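Local coordinates for protein CDP-4-keto-6-deoxy-D-glucose-3-dehydrase (Yersinia pseudotuberculosis, PDB 3BB8) that probably uses pyridoxal 5'-phosphate to dehydrate CDP-4-keto-6-deoxy-D-glucose at C3 in the making of lipopolysaccharide sugars, at residues Thr115-Phe120 with Pro134-Val139; Ala378-Arg383 with Gly396-Thr401. The protein carries 1 engineered substitution. All blocks are in the same frame, centred on the assembly; numbering follows the deposited sequence.

In the fold
The two contacts lie side by side, their centres about 7 Å apart on the same side of the chain's centre, and contact 1 carries F120 of the cofactor pocket. Contact 1 comes first along the chain and closes before contact 2 opens. It joins the end of strand 112-115 to its parallel neighbour 133-140 in the mixed sheet of the aspartate aminotransferase fold. Contact 2 packs the loop 378-383 against the start of helix 399-407. The two are joined directly: a backbone hydrogen bond pairs A117 with L381, and D138 meets the beginning of the helix. The result ties the chain leading to F120 to a later part of the fold.

Contact 1 (Thr115-Phe120 with Pro134-Val139); sequences TVAAGF and PVFVDV. With PLP (pyridoxal-5'-phosphate), chain C.
The ring of F136 brings its CD2 corner against the backbone where V116 passes into A117, with V116 C near the ring plane at its edge, 3.3 Å from CD2. The methyl of A117 comes close to the same corner, its CB 3.6 Å from F136 CD2. T115 runs side by side with F136 and points the same way, so that its CG2 lies obliquely to the ring, 3.8 Å from CE2. The T115 torsion that places CG2 there also turns OG1 away from the backbone N (chi1 -173°), and that hydroxyl is hydrogen-bonded to M163 O.

The backbones pair in parallel fashion. T115 N donates to V135 O over 2.8 Å, nearly straight (165° at the hydrogen), while V137 N gives a longer, more bent bond to T115 O, 3.3 Å. The CA-H of F136 also points at T115 O. Farther along, the side chains of V116 and V139 cross at about a right angle, with V116 CB 3.7 Å from V139 CG1, and the methyl of A118 joins the same valine.

Past G119 the segment delivers F120 to the cofactor. One face of its ring lies over the pyridine, with PLP C4 offset toward the rim and CD2 3.5 Å from PLP C6. F377 meets the F120 ring edge-to-face, and W247 of the second subunit approaches it too. Strand 112-115, helix 121-129 and strand 133-140 form a beta-alpha-beta crossover whose two parallel strands pair here. Backbone hydrogen bonds and apolar packing hold T115 and V116 against strand 133-140, whereas F120 meets the pyridine by van der Waals contact, and the cofactor's hydrogen bonds come from other residues, among them D194 and S215.

Contact 2 (Ala378-Arg383 with Gly396-Thr401); sequences AGNLTR and GELTNT
With chi1 at -178°, N380 extends its CG directly away from its own backbone N, and T401 places its CG2 in the matching way, leaving OG1 beside the N (chi1 -59°). The two side chains cross at about a right angle, the threonine methyl lying 3.6 Å from N380 CB and as near to the flat amide carbon CG. The same T401 CG2 also sits 3.3 Å from G379 O, so a single methyl packs against both the side chain and the preceding carbonyl. G379 itself has a positive phi, a backbone shape that favours glycine.

The polar end of T401 is engaged elsewhere: OG1 is hydrogen-bonded to D138 OD1, and the other carboxylate oxygen of D138 takes the backbone N-H of N400. One aspartate thereby grips both a side chain and a backbone group in the first turn of helix 399-407.

L398, at the N-cap position of that helix, adds a second van der Waals contact. Its side chain and that of T382 reach tip to tip, with L398 CD1 3.9 Å from T382 OG1, while the L398 side chain crosses that of N380 at about a right angle. Within the loop, R383 N bonds to N380 O over 2.8 Å and so closes the turn of the short 3-10 segment 381-383. From there R383 makes a salt bridge to D402 and a hydrogen bond to S271 of the second subunit.

The arrangement is thus a loop with a 3-10 turn packed on the N-terminal turn of a helix, within the aspartate aminotransferase fold.

Contact 1 (Thr115-Phe120 with Pro134-Val139)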
ATOM      1  N   THR A 115     -22.259 -10.016   1.321  1.00 37.16           N
ATOM      2  CA  THR A 115     -21.279 -10.418   0.315  1.00 36.85           C
ATOM      3  C   THR A 115     -21.381 -11.933   0.131  1.00 36.23           C
ATOM      4  O   THR A 115     -22.276 -12.561   0.693  1.00 38.40           O
ATOM      5  CB  THR A 115     -19.845 -10.013   0.771  1.00 35.62           C
ATOM      6  OG1 THR A 115     -18.914 -10.252  -0.288  1.00 37.38           O
ATOM      7  CG2 THR A 115     -19.421 -10.813   1.992  1.00 34.66           C
ATOM      8  N   VAL A 116     -20.488 -12.526  -0.653  1.00 34.10           N
ATOM      9  CA  VAL A 116     -20.524 -13.975  -0.849  1.00 33.51           C
ATOM     10  C   VAL A 116     -19.231 -14.589  -0.334  1.00 34.64           C
ATOM     11  O   VAL A 116     -18.213 -13.902  -0.234  1.00 36.30           O
ATOM     12  CB  VAL A 116     -20.725 -14.350  -2.341  1.00 32.00           C
ATOM     13  CG1 VAL A 116     -22.043 -13.767  -2.839  1.00 31.92           C
ATOM     14  CG2 VAL A 116     -19.561 -13.845  -3.188  1.00 32.90           C
ATOM     15  N   ALA A 117     -19.277 -15.873   0.018  1.00 34.56           N
ATOM     16  CA  ALA A 117     -18.102 -16.568   0.535  1.00 33.38           C
ATOM     17  C   ALA A 117     -17.239 -17.188  -0.574  1.00 34.36           C
ATOM     18  O   ALA A 117     -16.094 -17.592  -0.341  1.00 34.12           O
ATOM     19  CB  ALA A 117     -18.533 -17.632   1.529  1.00 34.83           C
ATOM     20  N   ALA A 118     -17.781 -17.266  -1.780  1.00 33.17           N
ATOM     21  CA  ALA A 118     -17.021 -17.817  -2.891  1.00 35.05           C
ATOM     22  C   ALA A 118     -16.309 -16.672  -3.604  1.00 35.05           C
ATOM     23  O   ALA A 118     -16.744 -16.225  -4.658  1.00 36.93           O
ATOM     24  CB  ALA A 118     -17.949 -18.550  -3.861  1.00 34.95           C
ATOM     25  N   GLY A 119     -15.216 -16.191  -3.028  1.00 33.72           N
ATOM     26  CA  GLY A 119     -14.504 -15.098  -3.659  1.00 33.71           C
ATOM     27  C   GLY A 119     -13.062 -14.922  -3.228  1.00 32.55           C
ATOM     28  O   GLY A 119     -12.380 -15.873  -2.834  1.00 32.54           O
ATOM     29  N   PHE A 120     -12.589 -13.688  -3.318  1.00 29.98           N
ATOM     30  CA  PHE A 120     -11.221 -13.379  -2.946  1.00 28.03           C
ATOM     31  C   PHE A 120     -11.220 -12.743  -1.558  1.00 26.57           C
ATOM     32  O   PHE A 120     -12.085 -11.922  -1.249  1.00 25.88           O
ATOM     33  CB  PHE A 120     -10.602 -12.423  -3.966  1.00 28.87           C
ATOM     34  CG  PHE A 120      -9.119 -12.298  -3.830  1.00 30.34           C
ATOM     35  CD1 PHE A 120      -8.291 -13.341  -4.226  1.00 28.82           C
ATOM     36  CD2 PHE A 120      -8.552 -11.183  -3.219  1.00 27.98           C
ATOM     37  CE1 PHE A 120      -6.917 -13.284  -4.010  1.00 29.71           C
ATOM     38  CE2 PHE A 120      -7.181 -11.118  -2.998  1.00 28.26           C
ATOM     39  CZ  PHE A 120      -6.364 -12.172  -3.394  1.00 29.21           C
ATOM     40  N   PRO A 134     -19.581  -9.355   8.183  1.00 36.25           N
ATOM     41  CA  PRO A 134     -19.891  -9.873   6.848  1.00 36.86           C
ATOM     42  C   PRO A 134     -21.098 -10.811   6.928  1.00 35.87           C
ATOM     43  O   PRO A 134     -21.218 -11.603   7.865  1.00 35.40           O
ATOM     44  CB  PRO A 134     -18.619 -10.629   6.460  1.00 35.65           C
ATOM     45  CG  PRO A 134     -17.558  -9.997   7.308  1.00 37.89           C
ATOM     46  CD  PRO A 134     -18.259  -9.821   8.623  1.00 35.19           C
ATOM     47  N   VAL A 135     -21.993 -10.698   5.957  1.00 36.14           N
ATOM     48  CA  VAL A 135     -23.178 -11.549   5.877  1.00 38.06           C
ATOM     49  C   VAL A 135     -23.141 -12.224   4.503  1.00 37.39           C
ATOM     50  O   VAL A 135     -23.237 -11.550   3.479  1.00 39.81           O
ATOM     51  CB  VAL A 135     -24.468 -10.716   6.012  1.00 37.45           C
ATOM     52  CG1 VAL A 135     -25.688 -11.618   5.886  1.00 38.84           C
ATOM     53  CG2 VAL A 135     -24.481 -10.010   7.360  1.00 38.36           C
ATOM     54  N   PHE A 136     -22.989 -13.545   4.482  1.00 37.94           N
ATOM     55  CA  PHE A 136     -22.900 -14.283   3.220  1.00 39.68           C
ATOM     56  C   PHE A 136     -24.168 -14.978   2.712  1.00 40.81           C
ATOM     57  O   PHE A 136     -25.009 -15.420   3.494  1.00 41.58           O
ATOM     58  CB  PHE A 136     -21.815 -15.367   3.303  1.00 38.02           C
ATOM     59  CG  PHE A 136     -20.489 -14.886   3.829  1.00 37.76           C
ATOM     60  CD1 PHE A 136     -20.228 -14.891   5.197  1.00 38.60           C
ATOM     61  CD2 PHE A 136     -19.484 -14.473   2.951  1.00 35.54           C
ATOM     62  CE1 PHE A 136     -18.983 -14.496   5.691  1.00 39.45           C
ATOM     63  CE2 PHE A 136     -18.239 -14.076   3.428  1.00 34.96           C
ATOM     64  CZ  PHE A 136     -17.985 -14.088   4.804  1.00 38.75           C
ATOM     65  N   VAL A 137     -24.273 -15.071   1.385  1.00 42.38           N
ATOM     66  CA  VAL A 137     -25.357 -15.784   0.705  1.00 43.42           C
ATOM     67  C   VAL A 137     -24.674 -16.582  -0.408  1.00 45.25           C
ATOM     68  O   VAL A 137     -23.644 -16.163  -0.938  1.00 47.23           O
ATOM     69  CB  VAL A 137     -26.423 -14.851   0.087  1.00 42.02           C
ATOM     70  CG1 VAL A 137     -27.173 -14.135   1.184  1.00 41.16           C
ATOM     71  CG2 VAL A 137     -25.780 -13.873  -0.880  1.00 42.10           C
ATOM     72  N   ASP A 138     -25.244 -17.726  -0.761  1.00 46.29           N
ATOM     73  CA  ASP A 138     -24.659 -18.595  -1.775  1.00 46.45           C
ATOM     74  C   ASP A 138     -24.554 -18.005  -3.180  1.00 45.41           C
ATOM     75  O   ASP A 138     -25.227 -17.034  -3.520  1.00 45.57           O
ATOM     76  CB  ASP A 138     -25.440 -19.914  -1.817  1.00 48.21           C
ATOM     77  CG  ASP A 138     -24.636 -21.053  -2.419  1.00 48.96           C
ATOM     78  OD1 ASP A 138     -23.431 -21.171  -2.111  1.00 46.86           O
ATOM     79  OD2 ASP A 138     -25.219 -21.843  -3.187  1.00 52.63           O
ATOM     80  N   VAL A 139     -23.681 -18.598  -3.987  1.00 45.12           N
ATOM     81  CA  VAL A 139     -23.489 -18.165  -5.367  1.00 45.79           C
ATOM     82  C   VAL A 139     -24.159 -19.167  -6.308  1.00 46.96           C
ATOM     83  O   VAL A 139     -24.768 -20.147  -5.866  1.00 47.75           O
ATOM     84  CB  VAL A 139     -21.994 -18.089  -5.734  1.00 44.84           C
ATOM     85  CG1 VAL A 139     -21.293 -17.049  -4.872  1.00 43.78           C
ATOM     86  CG2 VAL A 139     -21.354 -19.454  -5.555  1.00 44.51           C
TER
HETATM   87  N1  PLP C 500     -10.489  -8.965  -5.513  1.00 36.22           N
HETATM   88  C2  PLP C 500     -10.410  -9.901  -6.531  1.00 38.72           C
HETATM   89  C2A PLP C 500     -11.697 -10.601  -6.949  1.00 34.87           C
HETATM   90  C3  PLP C 500      -9.153 -10.175  -7.148  1.00 37.58           C
HETATM   91  O3  PLP C 500      -9.030 -11.083  -8.140  1.00 42.26           O
HETATM   92  C4  PLP C 500      -7.955  -9.466  -6.709  1.00 38.87           C
HETATM   93  C4A PLP C 500      -6.605  -9.782  -7.442  1.00 40.82           C
HETATM   94  C5  PLP C 500      -8.102  -8.518  -5.643  1.00 36.77           C
HETATM   95  C6  PLP C 500      -9.411  -8.294  -5.066  1.00 36.10           C
HETATM   96  C5A PLP C 500      -7.022  -7.679  -5.029  1.00 33.12           C
HETATM   97  O4P PLP C 500      -6.064  -7.276  -5.902  1.00 28.67           O
HETATM   98  P   PLP C 500      -4.484  -7.258  -5.608  1.00 28.86           P
HETATM   99  O1P PLP C 500      -3.891  -6.306  -6.626  1.00 27.71           O
HETATM  100  O2P PLP C 500      -3.987  -8.799  -5.865  1.00 30.42           O
HETATM  101  O3P PLP C 500      -4.222  -6.831  -4.160  1.00 26.52           O

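Contact 2 (Ala378-Arg383 with Gly396-Thr401)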
ATOM      1  N   ALA A 378     -10.261 -18.374  -2.544  1.00 33.92           N
ATOM      2  CA  ALA A 378     -10.584 -19.005  -1.264  1.00 35.19           C
ATOM      3  C   ALA A 378     -11.612 -20.148  -1.267  1.00 35.27           C
ATOM      4  O   ALA A 378     -11.781 -20.835  -0.255  1.00 35.07           O
ATOM      5  CB  ALA A 378     -11.011 -17.922  -0.262  1.00 33.46           C
ATOM      6  N   GLY A 379     -12.290 -20.360  -2.392  1.00 35.10           N
ATOM      7  CA  GLY A 379     -13.289 -21.416  -2.450  1.00 33.15           C
ATOM      8  C   GLY A 379     -14.465 -21.054  -1.563  1.00 33.02           C
ATOM      9  O   GLY A 379     -15.509 -20.623  -2.044  1.00 32.88           O
ATOM     10  N   ASN A 380     -14.305 -21.258  -0.261  1.00 31.46           N
ATOM     11  CA  ASN A 380     -15.340 -20.903   0.701  1.00 32.13           C
ATOM     12  C   ASN A 380     -14.631 -20.212   1.861  1.00 31.29           C
ATOM     13  O   ASN A 380     -14.017 -20.869   2.708  1.00 30.83           O
ATOM     14  CB  ASN A 380     -16.083 -22.137   1.210  1.00 33.26           C
ATOM     15  CG  ASN A 380     -17.197 -21.782   2.190  1.00 35.45           C
ATOM     16  OD1 ASN A 380     -18.076 -22.603   2.473  1.00 39.15           O
ATOM     17  ND2 ASN A 380     -17.165 -20.561   2.716  1.00 34.56           N
ATOM     18  N   LEU A 381     -14.721 -18.887   1.881  1.00 29.07           N
ATOM     19  CA  LEU A 381     -14.073 -18.084   2.908  1.00 29.72           C
ATOM     20  C   LEU A 381     -14.339 -18.558   4.333  1.00 28.50           C
ATOM     21  O   LEU A 381     -13.415 -18.622   5.137  1.00 29.21           O
ATOM     22  CB  LEU A 381     -14.473 -16.610   2.752  1.00 28.99           C
ATOM     23  CG  LEU A 381     -13.753 -15.899   1.604  1.00 28.71           C
ATOM     24  CD1 LEU A 381     -14.442 -14.599   1.271  1.00 29.14           C
ATOM     25  CD2 LEU A 381     -12.293 -15.673   1.985  1.00 29.21           C
ATOM     26  N   THR A 382     -15.583 -18.909   4.641  1.00 27.66           N
ATOM     27  CA  THR A 382     -15.910 -19.362   5.987  1.00 30.70           C
ATOM     28  C   THR A 382     -15.161 -20.617   6.408  1.00 32.27           C
ATOM     29  O   THR A 382     -15.109 -20.927   7.595  1.00 34.12           O
ATOM     30  CB  THR A 382     -17.415 -19.624   6.159  1.00 31.41           C
ATOM     31  OG1 THR A 382     -17.836 -20.654   5.256  1.00 36.01           O
ATOM     32  CG2 THR A 382     -18.202 -18.361   5.894  1.00 29.34           C
ATOM     33  N   ARG A 383     -14.579 -21.337   5.447  1.00 32.48           N
ATOM     34  CA  ARG A 383     -13.818 -22.546   5.762  1.00 32.70           C
ATOM     35  C   ARG A 383     -12.312 -22.311   5.736  1.00 32.11           C
ATOM     36  O   ARG A 383     -11.521 -23.254   5.856  1.00 32.50           O
ATOM     37  CB  ARG A 383     -14.159 -23.678   4.783  1.00 33.68           C
ATOM     38  CG  ARG A 383     -15.600 -24.140   4.838  1.00 36.73           C
ATOM     39  CD  ARG A 383     -15.836 -25.302   3.884  1.00 39.10           C
ATOM     40  NE  ARG A 383     -17.226 -25.735   3.931  1.00 40.83           N
ATOM     41  CZ  ARG A 383     -17.744 -26.490   4.894  1.00 41.98           C
ATOM     42  NH1 ARG A 383     -16.979 -26.907   5.894  1.00 40.04           N
ATOM     43  NH2 ARG A 383     -19.033 -26.810   4.865  1.00 41.39           N
ATOM     44  N   GLY A 396     -29.135 -18.865   4.818  1.00 54.93           N
ATOM     45  CA  GLY A 396     -29.373 -19.971   3.908  1.00 54.28           C
ATOM     46  C   GLY A 396     -28.175 -20.895   3.934  1.00 53.09           C
ATOM     47  O   GLY A 396     -27.437 -20.916   4.917  1.00 53.72           O
ATOM     48  N   GLU A 397     -27.971 -21.660   2.868  1.00 51.90           N
ATOM     49  CA  GLU A 397     -26.829 -22.565   2.812  1.00 52.58           C
ATOM     50  C   GLU A 397     -25.800 -22.109   1.784  1.00 50.51           C
ATOM     51  O   GLU A 397     -26.100 -21.292   0.912  1.00 50.88           O
ATOM     52  CB  GLU A 397     -27.282 -23.996   2.485  1.00 55.20           C
ATOM     53  CG  GLU A 397     -28.624 -24.101   1.781  1.00 58.51           C
ATOM     54  CD  GLU A 397     -29.790 -23.838   2.723  1.00 62.32           C
ATOM     55  OE1 GLU A 397     -29.858 -24.502   3.784  1.00 62.64           O
ATOM     56  OE2 GLU A 397     -30.639 -22.974   2.404  1.00 62.38           O
ATOM     57  N   LEU A 398     -24.586 -22.635   1.900  1.00 47.52           N
ATOM     58  CA  LEU A 398     -23.515 -22.298   0.970  1.00 47.18           C
ATOM     59  C   LEU A 398     -23.171 -23.533   0.125  1.00 46.64           C
ATOM     60  O   LEU A 398     -21.999 -23.822  -0.133  1.00 47.75           O
ATOM     61  CB  LEU A 398     -22.277 -21.810   1.741  1.00 44.25           C
ATOM     62  CG  LEU A 398     -22.463 -20.547   2.600  1.00 43.14           C
ATOM     63  CD1 LEU A 398     -21.177 -20.234   3.337  1.00 39.91           C
ATOM     64  CD2 LEU A 398     -22.870 -19.372   1.724  1.00 39.63           C
ATOM     65  N   THR A 399     -24.213 -24.247  -0.301  1.00 46.03           N
ATOM     66  CA  THR A 399     -24.076 -25.463  -1.109  1.00 45.06           C
ATOM     67  C   THR A 399     -23.211 -25.284  -2.356  1.00 43.03           C
ATOM     68  O   THR A 399     -22.245 -26.020  -2.558  1.00 43.13           O
ATOM     69  CB  THR A 399     -25.469 -25.989  -1.537  1.00 46.64           C
ATOM     70  OG1 THR A 399     -26.221 -26.340  -0.367  1.00 48.60           O
ATOM     71  CG2 THR A 399     -25.340 -27.212  -2.445  1.00 45.93           C
ATOM     72  N   ASN A 400     -23.551 -24.308  -3.191  1.00 41.64           N
ATOM     73  CA  ASN A 400     -22.781 -24.068  -4.407  1.00 40.43           C
ATOM     74  C   ASN A 400     -21.363 -23.607  -4.109  1.00 39.25           C
ATOM     75  O   ASN A 400     -20.428 -23.954  -4.839  1.00 39.15           O
ATOM     76  CB  ASN A 400     -23.500 -23.053  -5.293  1.00 42.19           C
ATOM     77  CG  ASN A 400     -24.711 -23.655  -5.989  1.00 43.64           C
ATOM     78  OD1 ASN A 400     -25.481 -22.959  -6.653  1.00 44.80           O
ATOM     79  ND2 ASN A 400     -24.875 -24.960  -5.845  1.00 42.60           N
ATOM     80  N   THR A 401     -21.208 -22.840  -3.028  1.00 36.10           N
ATOM     81  CA  THR A 401     -19.901 -22.337  -2.620  1.00 34.70           C
ATOM     82  C   THR A 401     -19.014 -23.514  -2.265  1.00 35.18           C
ATOM     83  O   THR A 401     -17.860 -23.577  -2.679  1.00 34.51           O
ATOM     84  CB  THR A 401     -20.003 -21.422  -1.374  1.00 33.58           C
ATOM     85  OG1 THR A 401     -20.859 -20.312  -1.665  1.00 33.11           O
ATOM     86  CG2 THR A 401     -18.632 -20.910  -0.976  1.00 31.19           C
TER